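Local coordinates for nucleotidyltransferase-like protein (Exiguobacterium sibiricum, PDB 3C18), which is of unproven function but probably acts as a nucleotidyltransferase, transferring a nucleotide to a substrate not yet identified, at residues D184-L194 and A208-K219. Numbering follows the deposited sequence.
Sequences DPDVYKLYEQL and ALIGLEHLLQSK
Leu190 drives its isobutyl end into helix 208-218 as a knob into the hole formed by Ala208, Gly211, Leu212 and Leu215. Its CG stands anti to the backbone N (chi1 -170°), which carries the branch toward the facing helix; CD2 lies 3.5 Å from Gly211 C and CD1 3.8 Å from Gly211 CA, where even a CB would clash with it. Leu215, one wall of that hole, brings CD1 to 3.9 Å from Leu190 CD2 and, obliquely, 4.0 Å from Val187 CG2. The two helix segments run antiparallel (165°, axes 10.2 Å apart at closest approach) within the helical YgxA-like substrate-binding region, as a helical hairpin whose first arm also packs on helix 146-167 through Val187 and Leu194. Where the first arm begins, Asp184 and Lys219 reach toward each other across the pair: Lys219 NZ meets Asp184 OD2 at 2.7 Å, nearly along its C-O axis, in a salt bridge. The lysine chain turns at its last torsion (chi4 -77°), and NZ also pairs with Glu167. A methionine in place of Lys219 would probably leave both carboxylates without their shared cation. The other oxygen, Asp184 OD1, weakly caps Val187 N at 3.4 Å, tying the salt-bridged carboxylate to the first helical turn.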
loop_
_atom_site.group_PDB
_atom_site.type_symbol
_atom_site.label_atom_id
_atom_site.label_comp_id
_atom_site.label_asym_id
_atom_site.label_seq_id
_atom_site.Cartn_x
_atom_site.Cartn_y
_atom_site.Cartn_z
ATOM N N ASP A 184 13.302 21.477 -0.164
ATOM C CA ASP A 184 13.922 21.171 -1.471
ATOM C C ASP A 184 13.243 21.907 -2.632
ATOM O O ASP A 184 12.403 21.352 -3.337
ATOM C CB ASP A 184 13.941 19.673 -1.752
ATOM C CG ASP A 184 15.024 19.283 -2.768
ATOM O OD1 ASP A 184 15.316 20.092 -3.682
ATOM O OD2 ASP A 184 15.581 18.159 -2.646
ATOM N N PRO A 185 13.614 23.167 -2.835
ATOM C CA PRO A 185 12.996 24.009 -3.875
ATOM C C PRO A 185 13.127 23.453 -5.295
ATOM O O PRO A 185 12.292 23.711 -6.154
ATOM C CB PRO A 185 13.749 25.326 -3.736
ATOM C CG PRO A 185 14.275 25.329 -2.307
ATOM C CD PRO A 185 14.481 23.927 -1.913
ATOM N N ASP A 186 14.187 22.700 -5.535
ATOM C CA ASP A 186 14.387 22.116 -6.854
ATOM C C ASP A 186 13.290 21.075 -7.146
ATOM O O ASP A 186 12.822 20.935 -8.258
ATOM C CB ASP A 186 15.739 21.441 -6.981
ATOM C CG ASP A 186 16.857 22.410 -7.208
ATOM O OD1 ASP A 186 16.610 23.580 -7.593
ATOM O OD2 ASP A 186 18.000 21.968 -7.032
ATOM N N VAL A 187 12.901 20.326 -6.127
ATOM C CA VAL A 187 11.840 19.312 -6.315
ATOM C C VAL A 187 10.508 19.998 -6.474
ATOM O O VAL A 187 9.713 19.705 -7.365
ATOM C CB VAL A 187 11.791 18.339 -5.133
ATOM C CG1 VAL A 187 10.552 17.449 -5.243
ATOM C CG2 VAL A 187 13.105 17.534 -5.122
ATOM N N TYR A 188 10.310 21.004 -5.641
ATOM C CA TYR A 188 9.076 21.769 -5.672
ATOM C C TYR A 188 8.886 22.419 -7.041
ATOM O O TYR A 188 7.791 22.420 -7.587
ATOM C CB TYR A 188 9.109 22.804 -4.559
ATOM C CG TYR A 188 7.880 23.647 -4.405
ATOM C CD1 TYR A 188 7.688 24.774 -5.183
ATOM C CD2 TYR A 188 6.941 23.356 -3.434
ATOM C CE1 TYR A 188 6.587 25.558 -5.019
ATOM C CE2 TYR A 188 5.826 24.142 -3.272
ATOM C CZ TYR A 188 5.659 25.244 -4.063
ATOM O OH TYR A 188 4.562 26.049 -3.894
ATOM N N LYS A 189 9.975 22.929 -7.613
ATOM C CA LYS A 189 9.913 23.649 -8.891
ATOM C C LYS A 189 9.622 22.698 -10.031
ATOM O O LYS A 189 8.934 23.028 -10.968
ATOM C CB LYS A 189 11.213 24.441 -9.189
ATOM N N LEU A 190 10.154 21.493 -9.949
ATOM C CA LEU A 190 9.900 20.467 -10.981
ATOM C C LEU A 190 8.394 20.123 -11.007
ATOM O O LEU A 190 7.787 19.918 -12.057
ATOM C CB LEU A 190 10.726 19.204 -10.675
ATOM C CG LEU A 190 10.757 18.163 -11.760
ATOM C CD1 LEU A 190 11.335 18.795 -12.991
ATOM C CD2 LEU A 190 11.551 16.923 -11.311
ATOM N N TYR A 191 7.782 20.095 -9.833
ATOM C CA TYR A 191 6.341 19.747 -9.731
ATOM C C TYR A 191 5.476 20.871 -10.263
ATOM O O TYR A 191 4.502 20.667 -10.974
ATOM C CB TYR A 191 5.975 19.426 -8.283
ATOM C CG TYR A 191 4.524 19.113 -8.030
ATOM C CD1 TYR A 191 3.951 17.934 -8.478
ATOM C CD2 TYR A 191 3.735 19.987 -7.307
ATOM C CE1 TYR A 191 2.637 17.651 -8.215
ATOM C CE2 TYR A 191 2.404 19.716 -7.055
ATOM C CZ TYR A 191 1.862 18.559 -7.501
ATOM O OH TYR A 191 0.535 18.296 -7.217
ATOM N N GLU A 192 5.908 22.078 -9.942
ATOM C CA GLU A 192 5.197 23.301 -10.296
ATOM C C GLU A 192 5.176 23.439 -11.813
ATOM O O GLU A 192 4.168 23.780 -12.404
ATOM C CB GLU A 192 5.881 24.513 -9.646
ATOM C CG GLU A 192 4.977 25.695 -9.446
ATOM C CD GLU A 192 5.593 26.773 -8.556
ATOM O OE1 GLU A 192 6.767 27.132 -8.803
ATOM O OE2 GLU A 192 4.897 27.265 -7.627
ATOM N N GLN A 193 6.312 23.145 -12.420
ATOM C CA GLN A 193 6.457 23.179 -13.875
ATOM C C GLN A 193 5.485 22.244 -14.528
ATOM O O GLN A 193 5.019 22.502 -15.630
ATOM C CB GLN A 193 7.830 22.681 -14.340
ATOM C CG GLN A 193 9.021 23.565 -14.171
ATOM C CD GLN A 193 10.305 22.741 -14.408
ATOM O OE1 GLN A 193 10.315 21.755 -15.210
ATOM N NE2 GLN A 193 11.376 23.100 -13.685
ATOM N N LEU A 194 5.279 21.096 -13.893
ATOM C CA LEU A 194 4.400 20.051 -14.450
ATOM C C LEU A 194 2.960 20.529 -14.334
ATOM O O LEU A 194 2.180 20.410 -15.265
ATOM C CB LEU A 194 4.588 18.682 -13.748
ATOM C CG LEU A 194 3.660 17.536 -14.203
ATOM C CD1 LEU A 194 3.794 17.307 -15.653
ATOM C CD2 LEU A 194 3.868 16.197 -13.425
ATOM N N ALA A 208 9.266 16.432 -17.218
ATOM C CA ALA A 208 9.197 15.926 -15.845
ATOM C C ALA A 208 10.038 14.685 -15.721
ATOM O O ALA A 208 10.685 14.476 -14.708
ATOM C CB ALA A 208 7.751 15.666 -15.417
ATOM N N LEU A 209 10.091 13.857 -16.759
ATOM C CA LEU A 209 10.911 12.635 -16.655
ATOM C C LEU A 209 12.402 13.022 -16.625
ATOM O O LEU A 209 13.238 12.409 -15.944
ATOM C CB LEU A 209 10.633 11.634 -17.806
ATOM C CG LEU A 209 9.301 10.869 -17.773
ATOM C CD1 LEU A 209 8.880 10.276 -19.140
ATOM C CD2 LEU A 209 9.393 9.806 -16.647
ATOM N N ILE A 210 12.754 14.033 -17.399
ATOM C CA ILE A 210 14.156 14.489 -17.461
ATOM C C ILE A 210 14.591 14.901 -16.059
ATOM O O ILE A 210 15.586 14.424 -15.534
ATOM C CB ILE A 210 14.338 15.696 -18.382
ATOM C CG1 ILE A 210 14.113 15.283 -19.840
ATOM C CG2 ILE A 210 15.718 16.302 -18.217
ATOM C CD1 ILE A 210 14.659 13.959 -20.135
ATOM N N GLY A 211 13.776 15.760 -15.466
ATOM C CA GLY A 211 14.037 16.307 -14.133
ATOM C C GLY A 211 14.073 15.243 -13.091
ATOM O O GLY A 211 14.928 15.233 -12.220
ATOM N N LEU A 212 13.133 14.311 -13.183
ATOM C CA LEU A 212 13.093 13.184 -12.245
ATOM C C LEU A 212 14.355 12.350 -12.320
ATOM O O LEU A 212 14.836 11.799 -11.294
ATOM C CB LEU A 212 11.911 12.239 -12.512
ATOM C CG LEU A 212 10.546 12.557 -11.906
ATOM C CD1 LEU A 212 9.407 11.752 -12.605
ATOM C CD2 LEU A 212 10.569 12.274 -10.433
ATOM N N GLU A 213 14.855 12.152 -13.532
ATOM C CA GLU A 213 15.968 11.210 -13.703
ATOM C C GLU A 213 17.208 11.820 -13.089
ATOM O O GLU A 213 18.047 11.144 -12.503
ATOM C CB GLU A 213 16.194 10.854 -15.173
ATOM C CG GLU A 213 17.280 9.818 -15.364
ATOM C CD GLU A 213 17.356 9.279 -16.780
ATOM O OE1 GLU A 213 16.685 9.858 -17.663
ATOM O OE2 GLU A 213 18.068 8.272 -17.007
ATOM N N HIS A 214 17.279 13.126 -13.206
ATOM C CA HIS A 214 18.387 13.896 -12.659
ATOM C C HIS A 214 18.388 13.837 -11.133
ATOM O O HIS A 214 19.384 13.515 -10.497
ATOM C CB HIS A 214 18.255 15.343 -13.100
ATOM C CG HIS A 214 19.389 16.217 -12.679
ATOM N ND1 HIS A 214 20.710 15.895 -12.917
ATOM C CD2 HIS A 214 19.398 17.435 -12.086
ATOM C CE1 HIS A 214 21.485 16.861 -12.461
ATOM N NE2 HIS A 214 20.712 17.808 -11.955
ATOM N N LEU A 215 17.245 14.170 -10.560
ATOM C CA LEU A 215 17.078 14.220 -9.084
ATOM C C LEU A 215 17.205 12.850 -8.427
ATOM O O LEU A 215 17.598 12.689 -7.260
ATOM C CB LEU A 215 15.756 14.916 -8.719
ATOM C CG LEU A 215 15.783 16.389 -9.136
ATOM C CD1 LEU A 215 14.525 17.145 -8.820
ATOM C CD2 LEU A 215 16.931 17.058 -8.460
ATOM N N LEU A 216 16.940 11.842 -9.220
ATOM C CA LEU A 216 16.986 10.449 -8.767
ATOM C C LEU A 216 18.435 10.059 -8.531
ATOM O O LEU A 216 18.808 9.467 -7.521
ATOM C CB LEU A 216 16.390 9.540 -9.844
ATOM C CG LEU A 216 15.895 8.157 -9.499
ATOM C CD1 LEU A 216 15.384 8.120 -8.101
ATOM C CD2 LEU A 216 14.778 7.792 -10.452
ATOM N N GLN A 217 19.223 10.318 -9.561
ATOM C CA GLN A 217 20.668 10.098 -9.522
ATOM C C GLN A 217 21.274 10.912 -8.355
ATOM O O GLN A 217 22.119 10.461 -7.599
ATOM C CB GLN A 217 21.291 10.540 -10.857
ATOM C CG GLN A 217 22.804 10.639 -10.829
ATOM C CD GLN A 217 23.466 9.295 -11.006
ATOM O OE1 GLN A 217 23.426 8.729 -12.100
ATOM N NE2 GLN A 217 24.099 8.781 -9.941
ATOM N N SER A 218 20.751 12.100 -8.173
ATOM C CA SER A 218 21.271 13.020 -7.148
ATOM C C SER A 218 21.022 12.535 -5.716
ATOM O O SER A 218 21.758 12.879 -4.811
ATOM C CB SER A 218 20.663 14.416 -7.314
ATOM O OG SER A 218 20.817 14.909 -8.647
ATOM N N LYS A 219 19.963 11.763 -5.519
ATOM C CA LYS A 219 19.555 11.300 -4.174
ATOM C C LYS A 219 19.804 9.814 -3.978
ATOM O O LYS A 219 19.291 9.182 -3.085
ATOM C CB LYS A 219 18.072 11.588 -3.940
ATOM C CG LYS A 219 17.719 13.066 -4.103
ATOM C CD LYS A 219 16.332 13.425 -3.620
ATOM C CE LYS A 219 16.035 14.910 -3.797
ATOM N NZ LYS A 219 16.700 15.730 -2.769
#